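Local coordinates for protein citrate synthase (Mycobacterium tuberculosis, PDB 4TVM) that catalyses the condensation of acetyl-CoA with oxaloacetate and water to give citrate and CoA, a step of the Krebs cycle, at residues Leu91-Glu96 against Trp395-Arg400; Ala270-Leu275 against Pro379-Thr384. All coordinates share one frame; numbering follows the deposited sequence.

Interaction 1 (Leu91-Glu96 against Trp395-Arg400)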
loop_
_atom_site.group_PDB
_atom_site.type_symbol
_atom_site.label_atom_id
_atom_site.label_comp_id
_atom_site.label_asym_id
_atom_site.label_seq_id
_atom_site.Cartn_x
_atom_site.Cartn_y
_atom_site.Cartn_z
ATOM N N LEU A 91 -0.339 -8.401 -23.485
ATOM C CA LEU A 91 -1.753 -8.655 -23.654
ATOM C C LEU A 91 -2.472 -7.997 -22.526
ATOM O O LEU A 91 -3.384 -7.228 -22.743
ATOM C CB LEU A 91 -2.029 -10.170 -23.650
ATOM C CG LEU A 91 -3.425 -10.699 -23.295
ATOM C CD1 LEU A 91 -4.370 -10.553 -24.484
ATOM C CD2 LEU A 91 -3.329 -12.156 -22.871
ATOM N N LEU A 92 -2.065 -8.309 -21.304
ATOM C CA LEU A 92 -2.786 -7.827 -20.165
ATOM C C LEU A 92 -2.841 -6.329 -20.149
ATOM O O LEU A 92 -3.904 -5.754 -19.908
ATOM C CB LEU A 92 -2.076 -8.232 -18.909
ATOM C CG LEU A 92 -2.168 -9.648 -18.403
ATOM C CD1 LEU A 92 -1.036 -9.766 -17.408
ATOM C CD2 LEU A 92 -3.503 -9.896 -17.746
ATOM N N ILE A 93 -1.689 -5.695 -20.340
ATOM C CA ILE A 93 -1.623 -4.241 -20.267
ATOM C C ILE A 93 -2.421 -3.545 -21.370
ATOM O O ILE A 93 -3.227 -2.690 -21.067
ATOM C CB ILE A 93 -0.160 -3.772 -20.270
ATOM C CG1 ILE A 93 0.474 -4.094 -18.932
ATOM C CG2 ILE A 93 -0.031 -2.291 -20.571
ATOM C CD1 ILE A 93 1.965 -4.105 -18.991
ATOM N N TYR A 94 -2.235 -3.904 -22.629
ATOM C CA TYR A 94 -2.938 -3.184 -23.704
ATOM C C TYR A 94 -4.173 -3.919 -24.172
ATOM O O TYR A 94 -4.883 -3.448 -25.038
ATOM C CB TYR A 94 -2.025 -2.955 -24.886
ATOM C CG TYR A 94 -0.720 -2.356 -24.488
ATOM C CD1 TYR A 94 -0.641 -1.018 -24.135
ATOM C CD2 TYR A 94 0.431 -3.118 -24.443
ATOM C CE1 TYR A 94 0.556 -0.460 -23.755
ATOM C CE2 TYR A 94 1.624 -2.572 -24.044
ATOM C CZ TYR A 94 1.677 -1.249 -23.712
ATOM O OH TYR A 94 2.858 -0.712 -23.326
ATOM N N GLY A 95 -4.428 -5.087 -23.617
ATOM C CA GLY A 95 -5.697 -5.749 -23.839
ATOM C C GLY A 95 -5.847 -6.551 -25.108
ATOM O O GLY A 95 -6.944 -7.014 -25.402
ATOM N N GLU A 96 -4.772 -6.746 -25.861
ATOM C CA GLU A 96 -4.848 -7.623 -27.019
ATOM C C GLU A 96 -3.545 -8.336 -27.203
ATOM O O GLU A 96 -2.519 -7.908 -26.703
ATOM C CB GLU A 96 -5.133 -6.822 -28.293
ATOM C CG GLU A 96 -6.396 -5.977 -28.269
ATOM C CD GLU A 96 -7.667 -6.771 -28.511
ATOM O OE1 GLU A 96 -7.599 -7.987 -28.837
ATOM O OE2 GLU A 96 -8.751 -6.156 -28.377
ATOM N N TRP A 395 -0.494 -5.844 -11.959
ATOM C CA TRP A 395 -0.468 -4.606 -11.191
ATOM C C TRP A 395 -0.536 -3.452 -12.123
ATOM O O TRP A 395 -1.311 -2.536 -11.917
ATOM C CB TRP A 395 0.792 -4.491 -10.343
ATOM C CG TRP A 395 0.778 -5.377 -9.136
ATOM C CD1 TRP A 395 -0.292 -5.945 -8.563
ATOM C CD2 TRP A 395 1.914 -5.783 -8.372
ATOM N NE1 TRP A 395 0.084 -6.692 -7.476
ATOM C CE2 TRP A 395 1.443 -6.621 -7.345
ATOM C CE3 TRP A 395 3.296 -5.545 -8.478
ATOM C CZ2 TRP A 395 2.283 -7.222 -6.431
ATOM C CZ3 TRP A 395 4.139 -6.133 -7.544
ATOM C CH2 TRP A 395 3.626 -6.954 -6.525
ATOM N N ILE A 396 0.258 -3.497 -13.167
ATOM C CA ILE A 396 0.360 -2.359 -14.076
ATOM C C ILE A 396 -0.908 -2.160 -14.898
ATOM O O ILE A 396 -1.340 -1.027 -15.115
ATOM C CB ILE A 396 1.593 -2.506 -14.987
ATOM C CG1 ILE A 396 2.857 -2.321 -14.162
ATOM C CG2 ILE A 396 1.588 -1.461 -16.089
ATOM C CD1 ILE A 396 4.161 -2.557 -14.903
ATOM N N ALA A 397 -1.483 -3.266 -15.371
ATOM C CA ALA A 397 -2.642 -3.246 -16.245
ATOM C C ALA A 397 -3.826 -2.615 -15.567
ATOM O O ALA A 397 -4.571 -1.863 -16.206
ATOM C CB ALA A 397 -2.983 -4.667 -16.636
ATOM N N HIS A 398 -4.014 -2.970 -14.285
ATOM C CA HIS A 398 -5.126 -2.486 -13.469
ATOM C C HIS A 398 -5.007 -1.006 -13.153
ATOM O O HIS A 398 -5.974 -0.269 -13.228
ATOM C CB HIS A 398 -5.189 -3.267 -12.150
ATOM C CG HIS A 398 -5.796 -4.622 -12.287
ATOM N ND1 HIS A 398 -5.068 -5.728 -12.668
ATOM C CD2 HIS A 398 -7.062 -5.054 -12.111
ATOM C CE1 HIS A 398 -5.859 -6.784 -12.702
ATOM N NE2 HIS A 398 -7.075 -6.401 -12.373
ATOM N N TRP A 399 -3.817 -0.599 -12.743
ATOM C CA TRP A 399 -3.469 0.820 -12.544
ATOM C C TRP A 399 -3.751 1.636 -13.807
ATOM O O TRP A 399 -4.372 2.707 -13.750
ATOM C CB TRP A 399 -1.978 0.914 -12.202
ATOM C CG TRP A 399 -1.492 2.267 -11.801
ATOM C CD1 TRP A 399 -1.243 2.712 -10.525
ATOM C CD2 TRP A 399 -1.172 3.346 -12.669
ATOM N NE1 TRP A 399 -0.808 4.000 -10.555
ATOM C CE2 TRP A 399 -0.755 4.416 -11.859
ATOM C CE3 TRP A 399 -1.205 3.517 -14.059
ATOM C CZ2 TRP A 399 -0.366 5.639 -12.388
ATOM C CZ3 TRP A 399 -0.828 4.733 -14.585
ATOM C CH2 TRP A 399 -0.421 5.786 -13.743
ATOM N N ARG A 400 -3.292 1.134 -14.953
ATOM C CA ARG A 400 -3.527 1.853 -16.218
ATOM C C ARG A 400 -5.003 1.937 -16.547
ATOM O O ARG A 400 -5.501 2.956 -17.047
ATOM C CB ARG A 400 -2.730 1.249 -17.371
ATOM C CG ARG A 400 -1.321 1.838 -17.411
ATOM C CD ARG A 400 -0.403 1.216 -18.434
ATOM N NE ARG A 400 -0.512 1.861 -19.742
ATOM C CZ ARG A 400 0.483 1.975 -20.622
ATOM N NH1 ARG A 400 1.704 1.506 -20.347
ATOM N NH2 ARG A 400 0.260 2.587 -21.777
HETATM O O HOH W 1 -4.646 -1.536 -19.010
#
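Ile93, near the end of helix 85-94, lies against Ile396, Ala397 and Arg400 of helix 383-403, and its CA comes within 4.3 Å of the CA of Ala397. From CB its side chain divides. CG1, anti to the carbonyl carbon (chi1 -73°), passes Ala397 CB and Ile396 CG2, and CD1 ends 3.9 Å from Ile396 CG2. The other branch, CG2, turns to the Arg400 side and sits 4.1 Å from Arg400 CD, beneath one face of the guanidinium; it also covers the centre of the Tyr94 ring. Ala397 brings only a methyl group, and the two backbones can approach closely: its CB rests 3.6 Å from Leu92 O and also meets Leu92 CB. Arg400 bends at chi3 (88°) to reach Tyr94. Its NH2 stands 3.6 Å from Tyr94 CE1, at the ring edge and near the ring plane, while the guanidinium plane is turned 82° from the ring, which rules out a stack. The polar ends converge instead on Glu161, whose OE2 is hydrogen-bonded to Tyr94 OH and forms a salt bridge with Arg400 NH1. Between the two backbones, one water donates to Ile93 O and to Ala397 O, 2.8 Å from each. Gly95, with positive phi, ends the first helix just beyond. The helices are thus joined by aliphatic packing, a water between carbonyls and a shared carboxylate, so the charge of the buried Arg400 is probably balanced, at least in part, by Glu161 of helix 159-182, which also holds Tyr94.

Interaction 2 (Ala270-Leu275 against Pro379-Thr384)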
loop_
_atom_site.group_PDB
_atom_site.type_symbol
_atom_site.label_atom_id
_atom_site.label_comp_id
_atom_site.label_asym_id
_atom_site.label_seq_id
_atom_site.Cartn_x
_atom_site.Cartn_y
_atom_site.Cartn_z
ATOM N N ALA A 270 2.569 -17.324 0.810
ATOM C CA ALA A 270 1.925 -18.616 0.975
ATOM C C ALA A 270 2.852 -19.721 0.486
ATOM O O ALA A 270 2.930 -20.784 1.106
ATOM C CB ALA A 270 0.621 -18.657 0.210
ATOM N N ASN A 271 3.543 -19.477 -0.629
ATOM C CA ASN A 271 4.591 -20.397 -1.092
ATOM C C ASN A 271 5.602 -20.608 0.006
ATOM O O ASN A 271 5.951 -21.743 0.295
ATOM C CB ASN A 271 5.365 -19.848 -2.285
ATOM C CG ASN A 271 4.503 -19.594 -3.498
ATOM O OD1 ASN A 271 3.657 -20.408 -3.857
ATOM N ND2 ASN A 271 4.741 -18.458 -4.161
ATOM N N GLN A 272 6.076 -19.507 0.602
ATOM C CA GLN A 272 7.091 -19.559 1.662
ATOM C C GLN A 272 6.569 -20.278 2.918
ATOM O O GLN A 272 7.331 -20.942 3.617
ATOM C CB GLN A 272 7.613 -18.145 2.022
ATOM C CG GLN A 272 8.256 -18.070 3.415
ATOM C CD GLN A 272 8.986 -16.765 3.709
ATOM O OE1 GLN A 272 8.402 -15.682 3.677
ATOM N NE2 GLN A 272 10.261 -16.871 4.049
ATOM N N ALA A 273 5.280 -20.155 3.207
ATOM C CA ALA A 273 4.697 -20.841 4.364
ATOM C C ALA A 273 4.803 -22.360 4.241
ATOM O O ALA A 273 5.041 -23.064 5.231
ATOM C CB ALA A 273 3.243 -20.420 4.562
ATOM N N VAL A 274 4.633 -22.845 3.017
ATOM C CA VAL A 274 4.654 -24.274 2.719
ATOM C C VAL A 274 6.041 -24.849 2.959
ATOM O O VAL A 274 6.201 -25.905 3.567
ATOM C CB VAL A 274 4.214 -24.519 1.260
ATOM C CG1 VAL A 274 4.491 -25.947 0.816
ATOM C CG2 VAL A 274 2.734 -24.200 1.115
ATOM N N LEU A 275 7.046 -24.149 2.475
ATOM C CA LEU A 275 8.407 -24.592 2.690
ATOM C C LEU A 275 8.703 -24.570 4.164
ATOM O O LEU A 275 9.339 -25.463 4.688
ATOM C CB LEU A 275 9.378 -23.689 1.952
ATOM C CG LEU A 275 9.740 -24.176 0.556
ATOM C CD1 LEU A 275 10.872 -25.175 0.650
ATOM C CD2 LEU A 275 8.556 -24.800 -0.162
ATOM N N PRO A 379 15.991 -19.974 -3.229
ATOM C CA PRO A 379 15.843 -20.156 -1.822
ATOM C C PRO A 379 14.515 -19.557 -1.369
ATOM O O PRO A 379 13.971 -18.667 -2.042
ATOM C CB PRO A 379 17.010 -19.371 -1.261
ATOM C CG PRO A 379 17.246 -18.258 -2.241
ATOM C CD PRO A 379 16.779 -18.763 -3.567
ATOM N N THR A 380 14.009 -20.028 -0.224
ATOM C CA THR A 380 12.642 -19.780 0.148
ATOM C C THR A 380 12.320 -18.286 0.228
ATOM O O THR A 380 11.200 -17.879 -0.068
ATOM C CB THR A 380 12.302 -20.505 1.473
ATOM O OG1 THR A 380 12.536 -21.916 1.318
ATOM C CG2 THR A 380 10.843 -20.286 1.850
ATOM N N ARG A 381 13.302 -17.472 0.604
ATOM C CA ARG A 381 13.090 -16.029 0.737
ATOM C C ARG A 381 13.195 -15.293 -0.588
ATOM O O ARG A 381 13.265 -14.071 -0.609
ATOM C CB ARG A 381 14.071 -15.428 1.743
ATOM C CG ARG A 381 13.550 -15.434 3.179
ATOM C CD ARG A 381 14.675 -15.502 4.191
ATOM N NE ARG A 381 14.203 -15.888 5.521
ATOM C CZ ARG A 381 14.951 -16.484 6.450
ATOM N NH1 ARG A 381 16.228 -16.790 6.219
ATOM N NH2 ARG A 381 14.416 -16.789 7.626
ATOM N N MET A 382 13.197 -16.009 -1.705
ATOM C CA MET A 382 13.018 -15.340 -2.980
ATOM C C MET A 382 11.610 -15.544 -3.449
ATOM O O MET A 382 11.221 -14.915 -4.405
ATOM C CB MET A 382 13.992 -15.864 -4.044
ATOM C CG MET A 382 15.382 -15.240 -3.983
ATOM S SD MET A 382 15.392 -13.474 -4.353
ATOM C CE MET A 382 15.195 -13.410 -6.143
ATOM N N PHE A 383 10.834 -16.419 -2.809
ATOM C CA PHE A 383 9.523 -16.818 -3.382
ATOM C C PHE A 383 8.552 -15.682 -3.557
ATOM O O PHE A 383 7.825 -15.605 -4.579
ATOM C CB PHE A 383 8.850 -17.869 -2.516
ATOM C CG PHE A 383 9.489 -19.244 -2.594
ATOM C CD1 PHE A 383 10.723 -19.462 -3.214
ATOM C CD2 PHE A 383 8.862 -20.315 -2.024
ATOM C CE1 PHE A 383 11.299 -20.725 -3.234
ATOM C CE2 PHE A 383 9.425 -21.589 -2.061
ATOM C CZ PHE A 383 10.643 -21.791 -2.663
ATOM N N THR A 384 8.493 -14.798 -2.559
ATOM C CA THR A 384 7.559 -13.691 -2.653
ATOM C C THR A 384 8.020 -12.688 -3.698
ATOM O O THR A 384 7.181 -12.016 -4.311
ATOM C CB THR A 384 7.385 -12.993 -1.323
ATOM O OG1 THR A 384 7.306 -13.985 -0.316
ATOM C CG2 THR A 384 6.089 -12.141 -1.313
#
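Phe383 and Thr380 carry the apolar part of the contact with Asn271, Gln272 and Leu275, at the start of helix 270-281. The Phe383 ring, its CG anti to the carbonyl carbon (chi1 -72°), reaches back to that helix. Its CD2 lies 3.5 Å from Asn271 CB, and its CE2 lies 3.7 Å from Leu275 CG; Leu275 CD2 is at the ring edge, in plane. One ring face is covered toward its rim by the CA of Thr380, so the turn folds over its own phenylalanine. Both branches of Thr380 touch the helix: CG2 packs 3.7 Å from Gln272 CG, the two side chains crossing at about a right angle, while OG1 lies among the aliphatic carbons of Leu275.

The polar atoms that take part do so by van der Waals contact with carbon. Gln272, extended beyond CG, crosses Thr380 and brings NE2 to 3.7 Å from Arg381 CG, its amide plane steeply inclined to the guanidinium. Backbone bonds hold the turn: Met382 N to Pro379 O at 2.8 Å and Phe383 N to Thr380 O at 3.1 Å.

Tyr373 of helix 367-375 meets the Phe383 ring, and the same helix packs on Asn271 through Thr369. Asn271 touches Asp366, which lines the oxaloacetate pocket and is probably catalytic. Through Asn271 the contact probably belongs to the second shell of the citrate synthase active site; the rest packs a helix start on a turn.

From the N terminus, the chain first passes helix 85-94, which meets its partner, helix 383-403, only after 298 intervening residues; interaction 1 closes this loop, about half of it helical. Within that loop, helix 270-281 is joined by interaction 2 to the turn at 379-384, closing a shorter loop of 103 residues that includes Asp366 and helix 367-375. The smaller loop lies wholly inside the larger, and the two do not cross. Both contacts use helix 383-403, one at its beginning and the other farther along. Their centres are 27 Å apart, on opposite sides of the chain's centre, so this long helix connects the surroundings of the oxaloacetate pocket with helix 85-94.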